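Local coordinates for protein endo-1,3-beta-glucanase, family GH16 (Zobellia galactanivorans, PDB 5FUI) that probably binds laminarin, a beta-1,3-glucan, through the C-terminal family 6 carbohydrate-binding module of a marine laminarinase, at residues 13-18 / 126-131; 62-67 / 97-102. One frame throughout, in Å; residues are numbered along the deposited sequence.

Overall arrangement
Both contacts belong to one antiparallel four-stranded sheet: interaction 1 joins strands 10-14 and 124-131, interaction 2 strands 56-66 and 97-107, their centres about 12 Å apart. The seam between them is closed by backbone pairs: Asn126 N lies 2.8 Å from Arg63 O and Arg63 N lies 3.0 Å from Trp127 O, both probable hydrogen bonds. Along the chain, interaction 2 is nested within the loop that interaction 1 closes. The magnesium ion is bound within interaction 1, and the nearest atom of the Trp98 side chain is about 7 Å from the ion. The Ser66 and Ile128 side chains lie about 8 Å and 11 Å from a bound 2-aminomethyl-pyridine, so neither contact lines a ligand pocket directly.

Interaction 1: residues 13-18 / 126-131; sequences IEAESY and NWIRIT. With MG (magnesium ion), chain E.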
ATOM      1  N   ILE A  13      -8.271  -0.235  -3.922  1.00 10.99           N
ATOM      2  CA  ILE A  13      -7.532   0.939  -4.457  1.00 11.09           C
ATOM      3  C   ILE A  13      -6.401   0.402  -5.307  1.00 11.82           C
ATOM      4  O   ILE A  13      -5.481  -0.260  -4.793  1.00 12.27           O
ATOM      5  CB  ILE A  13      -6.912   1.805  -3.351  1.00 11.08           C
ATOM      6  CG1 ILE A  13      -8.005   2.285  -2.405  1.00 12.87           C
ATOM      7  CG2 ILE A  13      -6.110   3.004  -3.876  1.00 12.89           C
ATOM      8  CD1 ILE A  13      -7.432   2.662  -1.025  1.00 15.22           C
ATOM      9  N   GLU A  14      -6.414   0.671  -6.633  1.00 11.67           N
ATOM     10  CA  GLU A  14      -5.320   0.198  -7.477  1.00 11.78           C
ATOM     11  C   GLU A  14      -4.098   1.021  -7.092  1.00 12.20           C
ATOM     12  O   GLU A  14      -4.196   2.233  -6.932  1.00 12.13           O
ATOM     13  CB  GLU A  14      -5.613   0.317  -9.005  1.00 13.12           C
ATOM     14  CG  GLU A  14      -6.746  -0.620  -9.408  1.00 16.35           C
ATOM     15  CD  GLU A  14      -6.324  -2.144  -9.208  1.00 18.60           C
ATOM     16  OE1 GLU A  14      -5.082  -2.503  -9.212  1.00 20.10           O
ATOM     17  OE2 GLU A  14      -7.218  -2.987  -9.082  1.00 32.38           O
ATOM     18  N   ALA A  15      -2.971   0.380  -6.839  1.00 11.41           N
ATOM     19  CA  ALA A  15      -1.821   1.114  -6.260  1.00 11.05           C
ATOM     20  C   ALA A  15      -1.315   2.203  -7.239  1.00 10.04           C
ATOM     21  O   ALA A  15      -0.644   3.158  -6.815  1.00 10.78           O
ATOM     22  CB  ALA A  15      -0.686   0.136  -5.879  1.00 10.95           C
ATOM     23  N   GLU A  16      -1.503   1.951  -8.571  1.00 11.90           N
ATOM     24  CA  GLU A  16      -1.022   2.885  -9.603  1.00 13.35           C
ATOM     25  C   GLU A  16      -1.919   4.145  -9.674  1.00 14.08           C
ATOM     26  O   GLU A  16      -1.657   5.009 -10.468  1.00 15.88           O
ATOM     27  CB  GLU A  16      -0.872   2.148 -10.939  1.00 13.11           C
ATOM     28  CG  GLU A  16      -2.186   1.818 -11.643  1.00 14.74           C
ATOM     29  CD  GLU A  16      -2.774   0.471 -11.239  1.00 15.44           C
ATOM     30  OE1 GLU A  16      -2.440  -0.091 -10.149  1.00 15.28           O
ATOM     31  OE2 GLU A  16      -3.554  -0.110 -12.032  1.00 19.12           O
ATOM     32  N   SER A  17      -2.989   4.204  -8.889  1.00 11.63           N
ATOM     33  CA  SER A  17      -3.986   5.296  -8.927  1.00 12.48           C
ATOM     34  C   SER A  17      -3.637   6.452  -8.036  1.00 12.61           C
ATOM     35  O   SER A  17      -4.472   7.344  -7.802  1.00 13.71           O
ATOM     36  CB  SER A  17      -5.387   4.746  -8.614  1.00 14.73           C
ATOM     37  OG  SER A  17      -5.542   4.516  -7.209  1.00 16.85           O
ATOM     38  N   TYR A  18      -2.401   6.488  -7.541  1.00 12.51           N
ATOM     39  CA  TYR A  18      -2.022   7.572  -6.619  1.00 12.07           C
ATOM     40  C   TYR A  18      -2.131   8.980  -7.262  1.00 12.30           C
ATOM     41  O   TYR A  18      -1.993   9.088  -8.508  1.00 14.13           O
ATOM     42  CB  TYR A  18      -0.561   7.425  -6.143  1.00 11.10           C
ATOM     43  CG  TYR A  18       0.465   7.160  -7.215  1.00 12.74           C
ATOM     44  CD1 TYR A  18       0.962   8.202  -8.048  1.00 14.03           C
ATOM     45  CD2 TYR A  18       0.987   5.890  -7.365  1.00 15.83           C
ATOM     46  CE1 TYR A  18       1.938   7.936  -9.043  1.00 14.11           C
ATOM     47  CE2 TYR A  18       1.935   5.612  -8.289  1.00 15.68           C
ATOM     48  CZ  TYR A  18       2.428   6.637  -9.113  1.00 17.67           C
ATOM     49  OH  TYR A  18       3.363   6.327 -10.078  1.00 18.85           O
ATOM     50  N   ASN A 126       0.573  -3.945  -6.155  1.00  7.98           N
ATOM     51  CA  ASN A 126      -0.445  -4.003  -7.189  1.00  9.02           C
ATOM     52  C   ASN A 126      -1.719  -3.207  -6.748  1.00  9.46           C
ATOM     53  O   ASN A 126      -2.227  -2.331  -7.503  1.00 11.22           O
ATOM     54  CB  ASN A 126      -0.801  -5.482  -7.517  1.00  9.78           C
ATOM     55  CG  ASN A 126      -1.858  -5.645  -8.592  1.00 12.94           C
ATOM     56  OD1 ASN A 126      -2.229  -4.716  -9.272  1.00 13.89           O
ATOM     57  ND2 ASN A 126      -2.341  -6.893  -8.757  1.00 12.24           N
ATOM     58  N   TRP A 127      -2.177  -3.466  -5.515  1.00  9.81           N
ATOM     59  CA  TRP A 127      -3.382  -2.810  -5.021  1.00  9.58           C
ATOM     60  C   TRP A 127      -3.397  -2.924  -3.500  1.00  8.30           C
ATOM     61  O   TRP A 127      -2.617  -3.626  -2.882  1.00 10.44           O
ATOM     62  CB  TRP A 127      -4.708  -3.421  -5.635  1.00 10.66           C
ATOM     63  CG  TRP A 127      -4.832  -4.898  -5.669  1.00 10.07           C
ATOM     64  CD1 TRP A 127      -4.778  -5.717  -6.808  1.00 10.39           C
ATOM     65  CD2 TRP A 127      -5.071  -5.786  -4.532  1.00 10.73           C
ATOM     66  NE1 TRP A 127      -4.959  -7.064  -6.430  1.00 11.85           N
ATOM     67  CE2 TRP A 127      -5.159  -7.156  -5.085  1.00 10.77           C
ATOM     68  CE3 TRP A 127      -5.251  -5.603  -3.122  1.00 10.00           C
ATOM     69  CZ2 TRP A 127      -5.448  -8.257  -4.297  1.00 11.32           C
ATOM     70  CZ3 TRP A 127      -5.474  -6.766  -2.346  1.00 10.74           C
ATOM     71  CH2 TRP A 127      -5.546  -8.039  -2.912  1.00 12.09           C
ATOM     72  N   ILE A 128      -4.342  -2.153  -2.951  1.00  9.80           N
ATOM     73  CA  ILE A 128      -4.688  -2.093  -1.553  1.00  9.44           C
ATOM     74  C   ILE A 128      -6.196  -2.445  -1.441  1.00 10.54           C
ATOM     75  O   ILE A 128      -7.002  -1.998  -2.291  1.00 11.84           O
ATOM     76  CB  ILE A 128      -4.447  -0.678  -0.934  1.00  9.77           C
ATOM     77  CG1 ILE A 128      -2.999  -0.198  -1.179  1.00 11.30           C
ATOM     78  CG2 ILE A 128      -4.800  -0.692   0.564  1.00 10.20           C
ATOM     79  CD1 ILE A 128      -2.911   0.897  -2.222  1.00 16.67           C
ATOM     80  N   ARG A 129      -6.595  -3.234  -0.432  1.00  9.44           N
ATOM     81  CA  ARG A 129      -8.035  -3.543  -0.238  1.00 10.01           C
ATOM     82  C   ARG A 129      -8.356  -3.327   1.208  1.00  9.78           C
ATOM     83  O   ARG A 129      -7.741  -3.895   2.096  1.00 11.96           O
ATOM     84  CB  ARG A 129      -8.294  -4.996  -0.735  1.00 13.10           C
ATOM     85  CG  ARG A 129      -9.744  -5.443  -0.652  1.00 14.37           C
ATOM     86  CD  ARG A 129     -10.020  -6.665  -1.544  1.00 14.52           C
ATOM     87  NE  ARG A 129      -9.243  -7.803  -1.127  1.00 15.47           N
ATOM     88  CZ  ARG A 129      -8.795  -8.814  -1.917  1.00 16.40           C
ATOM     89  NH1 ARG A 129      -9.123  -8.815  -3.235  1.00 17.49           N
ATOM     90  NH2 ARG A 129      -8.032  -9.792  -1.306  1.00 17.12           N
ATOM     91  N   ILE A 130      -9.442  -2.575   1.412  1.00 10.55           N
ATOM     92  CA  ILE A 130      -9.887  -2.200   2.741  1.00 11.37           C
ATOM     93  C   ILE A 130     -11.243  -2.874   3.037  1.00 12.16           C
ATOM     94  O   ILE A 130     -12.166  -2.691   2.209  1.00 14.60           O
ATOM     95  CB  ILE A 130      -9.983  -0.669   2.921  1.00 11.38           C
ATOM     96  CG1 ILE A 130      -8.571  -0.049   2.700  1.00 12.53           C
ATOM     97  CG2 ILE A 130     -10.572  -0.314   4.311  1.00 13.58           C
ATOM     98  CD1 ILE A 130      -8.558   1.499   2.498  1.00 12.70           C
ATOM     99  N   THR A 131     -11.361  -3.612   4.142  1.00 12.29           N
ATOM    100  CA  THR A 131     -12.595  -4.364   4.470  1.00 14.27           C
ATOM    101  C   THR A 131     -13.018  -4.074   5.910  1.00 14.44           C
ATOM    102  O   THR A 131     -12.237  -4.099   6.818  1.00 15.54           O
ATOM    103  CB  THR A 131     -12.347  -5.895   4.331  1.00 13.21           C
ATOM    104  OG1 THR A 131     -11.932  -6.133   2.985  1.00 17.48           O
ATOM    105  CG2 THR A 131     -13.637  -6.666   4.593  1.00 19.30           C
TER
HETATM  106 MG    MG E1386      -2.625  -2.461  -9.847  1.00 10.89          MG
HETATM  107  O   HOH W   1      -4.074  -2.854 -11.641  1.00 30.25           O
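Ile13 and Ile128 form a hydrogen-bonded antiparallel pair in which each backbone N-H reaches the other residue's carbonyl. Ile13 N donates to Ile128 O at 2.7 Å, and Ile128 N returns the bond to Ile13 O; both donors lie in the carbonyl plane. The next bond is turned: Ala15 N meets Asn126 O at 2.9 Å from 37° above the carbonyl plane. That oxygen has a second duty, since Asn126 O also binds the magnesium ion at 2.4 Å.

Asn126 chelates the ion, because CG stands anti to the backbone N (chi1 -180°) and OD1 reaches the metal at 2.4 Å as well. Two carboxylates join in, Glu14 OE1 lying 2.5 Å from the magnesium ion and Glu16 OE1 2.4 Å from it, each on a chain bent at chi2. A water bound to the metal also donates to Glu16 OE2, and Glu34 O completes the set of six. The acceptors crowded here, such as Glu14 OE1 and Asn126 O, are held together by the cation they share. Asn126 ND2 turns to Glu31 OE1, leaving OD1 to the metal. Glu14 O is gripped twice, by Ser17 N and Ser17 OG, which closes the turn from Glu14 to Ser17 that carries Glu16.

On the apolar face, the methyl ends of Ile13 CD1 and Ile130 CD1 meet at 3.9 Å, while Ile128 CD1 lies near Ile13 CG2 and Ala15 CB. The site, with its carboxylates, asparagine side chain and backbone carbonyls, is consistent with the structural metal site (usually calcium) known in family 6 modules; here it holds magnesium.

Interaction 2: residues 62-67 / 97-102; sequences YRVASA and NWTTVS
Arg63 reaches across to Thr100 and Trp98, its partners on one face of an antiparallel strand pair. Its CG is anti to the backbone N and the chain bends at chi2, which carries the guanidinium over strand 97-102. NH1 donates to Thr100 OG1 at 2.9 Å; the bond is bent, with 149° at the hydrogen, and the hydroxyl oxygen is tilted somewhat out of the guanidinium plane. Over one guanidinium face lie Trp98 CB, 3.4 Å from Arg63 NE, and the backbone N of Thr99. The guanidinium and indole planes are 21° apart, but it is the Trp98 backbone and CB that lie against the cation. The charge has a further partner in Glu31, which forms a salt bridge with NH2. With the guanidinium lost to an alanine here, Thr100 OG1 would probably be left without this donor, Glu31 without its salt-bridge mate on this strand, and a gap would open beside Trp98 CB.

The indole leans toward the facing strand. Ala65 CB stands over the face of its six-membered ring, 3.8 Å from the centroid and 13° off the normal, a CH-pi contact. Trp98 CE3 also approaches Val64 C at 3.3 Å.

On the other face, Val64 CG2 and Val101 CG2 meet at 4.0 Å, their side chains crossing at about a right angle. Tyr62 CB also packs on Val101 CG2 at 4.0 Å, while Tyr62 OH hydrogen-bonds to Gln103 OE1.

Reciprocal backbone bonds join Tyr62 with Val101 and Val64 with Thr99; Val64 N to Thr99 O is nearly straight at 2.8 Å. The antiparallel ladder, joining strand 56-66 to the outermost strand 97-107, is part of one sheet of the beta-sandwich fold of family 6 modules.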
ATOM      1  N   TYR A  62      -2.625  -5.709   1.263  1.00  8.35           N
ATOM      2  CA  TYR A  62      -1.683  -5.151   0.305  1.00  8.04           C
ATOM      3  C   TYR A  62      -1.164  -6.262  -0.572  1.00  8.55           C
ATOM      4  O   TYR A  62      -0.596  -7.253  -0.073  1.00  9.00           O
ATOM      5  CB  TYR A  62      -0.459  -4.445   1.010  1.00  8.64           C
ATOM      6  CG  TYR A  62      -0.895  -3.371   1.983  1.00  8.16           C
ATOM      7  CD1 TYR A  62      -1.229  -3.642   3.278  1.00  8.41           C
ATOM      8  CD2 TYR A  62      -1.003  -2.032   1.528  1.00  9.88           C
ATOM      9  CE1 TYR A  62      -1.626  -2.605   4.138  1.00  8.18           C
ATOM     10  CE2 TYR A  62      -1.407  -0.985   2.379  1.00  9.76           C
ATOM     11  CZ  TYR A  62      -1.724  -1.298   3.646  1.00  8.54           C
ATOM     12  OH  TYR A  62      -2.080  -0.280   4.491  1.00  9.87           O
ATOM     13  N   ARG A  63      -1.390  -6.127  -1.882  1.00  7.80           N
ATOM     14  CA  ARG A  63      -0.950  -7.130  -2.877  1.00  8.41           C
ATOM     15  C   ARG A  63       0.410  -6.747  -3.344  1.00  7.85           C
ATOM     16  O   ARG A  63       0.605  -5.749  -4.052  1.00  9.81           O
ATOM     17  CB  ARG A  63      -1.975  -7.239  -3.992  1.00  8.32           C
ATOM     18  CG  ARG A  63      -1.753  -8.360  -5.044  1.00 10.03           C
ATOM     19  CD  ARG A  63      -1.965  -9.701  -4.312  1.00  9.96           C
ATOM     20  NE  ARG A  63      -1.932 -10.809  -5.288  1.00  8.94           N
ATOM     21  CZ  ARG A  63      -1.981 -12.095  -4.927  1.00 10.38           C
ATOM     22  NH1 ARG A  63      -2.057 -12.456  -3.621  1.00 11.75           N
ATOM     23  NH2 ARG A  63      -1.914 -13.060  -5.875  1.00 12.77           N
ATOM     24  N   VAL A  64       1.404  -7.500  -2.861  1.00  7.89           N
ATOM     25  CA  VAL A  64       2.851  -7.093  -2.941  1.00  8.49           C
ATOM     26  C   VAL A  64       3.729  -8.205  -3.528  1.00  9.04           C
ATOM     27  O   VAL A  64       3.346  -9.377  -3.507  1.00  9.26           O
ATOM     28  CB  VAL A  64       3.416  -6.672  -1.549  1.00  7.55           C
ATOM     29  CG1 VAL A  64       2.691  -5.376  -1.096  1.00  9.08           C
ATOM     30  CG2 VAL A  64       3.286  -7.775  -0.497  1.00  9.76           C
ATOM     31  N   ALA A  65       4.920  -7.844  -4.020  1.00  8.26           N
ATOM     32  CA  ALA A  65       5.900  -8.821  -4.465  1.00  8.42           C
ATOM     33  C   ALA A  65       7.279  -8.319  -4.167  1.00  9.62           C
ATOM     34  O   ALA A  65       7.513  -7.072  -4.124  1.00  9.33           O
ATOM     35  CB  ALA A  65       5.766  -8.935  -5.996  1.00  9.70           C
ATOM     36  N   SER A  66       8.255  -9.278  -4.078  1.00  9.14           N
ATOM     37  CA  SER A  66       9.649  -8.817  -3.975  1.00  9.91           C
ATOM     38  C   SER A  66      10.525 -10.007  -4.303  1.00  9.64           C
ATOM     39  O   SER A  66      10.252 -11.137  -3.874  1.00 10.28           O
ATOM     40  CB  SER A  66      10.017  -8.321  -2.569  1.00 10.65           C
ATOM     41  OG  SER A  66      11.389  -7.919  -2.603  1.00 10.36           O
ATOM     42  N   ALA A  67      11.601  -9.713  -5.054  1.00 10.01           N
ATOM     43  CA  ALA A  67      12.646 -10.735  -5.243  1.00 12.20           C
ATOM     44  C   ALA A  67      13.735 -10.716  -4.170  1.00 13.61           C
ATOM     45  O   ALA A  67      14.699 -11.567  -4.269  1.00 15.17           O
ATOM     46  CB  ALA A  67      13.245 -10.623  -6.640  1.00 13.49           C
ATOM     47  N   ASN A  97       5.874 -12.224  -8.481  1.00 11.91           N
ATOM     48  CA  ASN A  97       5.355 -13.289  -7.627  1.00 11.34           C
ATOM     49  C   ASN A  97       4.560 -12.604  -6.514  1.00 11.29           C
ATOM     50  O   ASN A  97       5.161 -12.034  -5.627  1.00 10.42           O
ATOM     51  CB  ASN A  97       6.470 -14.149  -7.008  1.00 12.46           C
ATOM     52  CG  ASN A  97       7.156 -15.031  -8.016  1.00 13.05           C
ATOM     53  OD1 ASN A  97       8.087 -15.732  -7.649  1.00 15.88           O
ATOM     54  ND2 ASN A  97       6.737 -15.022  -9.186  1.00 13.24           N
ATOM     55  N   TRP A  98       3.245 -12.603  -6.606  1.00  9.13           N
ATOM     56  CA  TRP A  98       2.453 -11.730  -5.702  1.00  9.91           C
ATOM     57  C   TRP A  98       1.934 -12.483  -4.526  1.00 10.96           C
ATOM     58  O   TRP A  98       1.665 -13.701  -4.593  1.00 11.75           O
ATOM     59  CB  TRP A  98       1.249 -11.188  -6.520  1.00  9.86           C
ATOM     60  CG  TRP A  98       1.742 -10.330  -7.622  1.00 10.83           C
ATOM     61  CD1 TRP A  98       1.960 -10.698  -8.967  1.00 11.15           C
ATOM     62  CD2 TRP A  98       2.151  -8.948  -7.471  1.00 10.66           C
ATOM     63  NE1 TRP A  98       2.518  -9.620  -9.649  1.00 10.06           N
ATOM     64  CE2 TRP A  98       2.663  -8.536  -8.791  1.00  9.85           C
ATOM     65  CE3 TRP A  98       2.131  -8.025  -6.428  1.00 10.87           C
ATOM     66  CZ2 TRP A  98       3.167  -7.244  -9.019  1.00  9.98           C
ATOM     67  CZ3 TRP A  98       2.721  -6.749  -6.667  1.00 10.63           C
ATOM     68  CH2 TRP A  98       3.170  -6.348  -7.948  1.00 11.04           C
ATOM     69  N   THR A  99       1.770 -11.747  -3.405  1.00  8.55           N
ATOM     70  CA  THR A  99       1.198 -12.289  -2.185  1.00  9.75           C
ATOM     71  C   THR A  99       0.433 -11.175  -1.473  1.00  8.19           C
ATOM     72  O   THR A  99       0.668  -9.986  -1.774  1.00 10.24           O
ATOM     73  CB  THR A  99       2.336 -12.913  -1.282  1.00 11.70           C
ATOM     74  OG1 THR A  99       1.665 -13.753  -0.326  1.00 13.79           O
ATOM     75  CG2 THR A  99       3.147 -11.786  -0.567  1.00 11.19           C
ATOM     76  N   THR A 100      -0.463 -11.532  -0.577  1.00  9.80           N
ATOM     77  CA  THR A 100      -1.227 -10.506   0.133  1.00  9.47           C
ATOM     78  C   THR A 100      -0.899 -10.464   1.613  1.00  9.38           C
ATOM     79  O   THR A 100      -1.041 -11.468   2.335  1.00 11.02           O
ATOM     80  CB  THR A 100      -2.730 -10.789  -0.028  1.00  8.59           C
ATOM     81  OG1 THR A 100      -3.047 -10.836  -1.445  1.00  9.97           O
ATOM     82  CG2 THR A 100      -3.567  -9.623   0.555  1.00  9.70           C
ATOM     83  N   VAL A 101      -0.331  -9.325   2.042  1.00  8.59           N
ATOM     84  CA  VAL A 101      -0.101  -9.122   3.482  1.00  8.78           C
ATOM     85  C   VAL A 101      -1.177  -8.167   3.993  1.00  9.83           C
ATOM     86  O   VAL A 101      -1.889  -7.503   3.222  1.00 10.07           O
ATOM     87  CB  VAL A 101       1.343  -8.587   3.767  1.00  9.83           C
ATOM     88  CG1 VAL A 101       2.394  -9.660   3.321  1.00 13.91           C
ATOM     89  CG2 VAL A 101       1.552  -7.199   3.071  1.00 11.55           C
ATOM     90  N   SER A 102      -1.249  -8.041   5.309  1.00  8.65           N
ATOM     91  CA  SER A 102      -2.319  -7.195   5.874  1.00  9.89           C
ATOM     92  C   SER A 102      -1.946  -6.577   7.202  1.00  9.12           C
ATOM     93  O   SER A 102      -1.010  -6.994   7.866  1.00 11.18           O
ATOM     94  CB  SER A 102      -3.624  -7.956   5.995  1.00  9.99           C
ATOM     95  OG  SER A 102      -3.500  -8.972   7.046  1.00  9.47           O
TER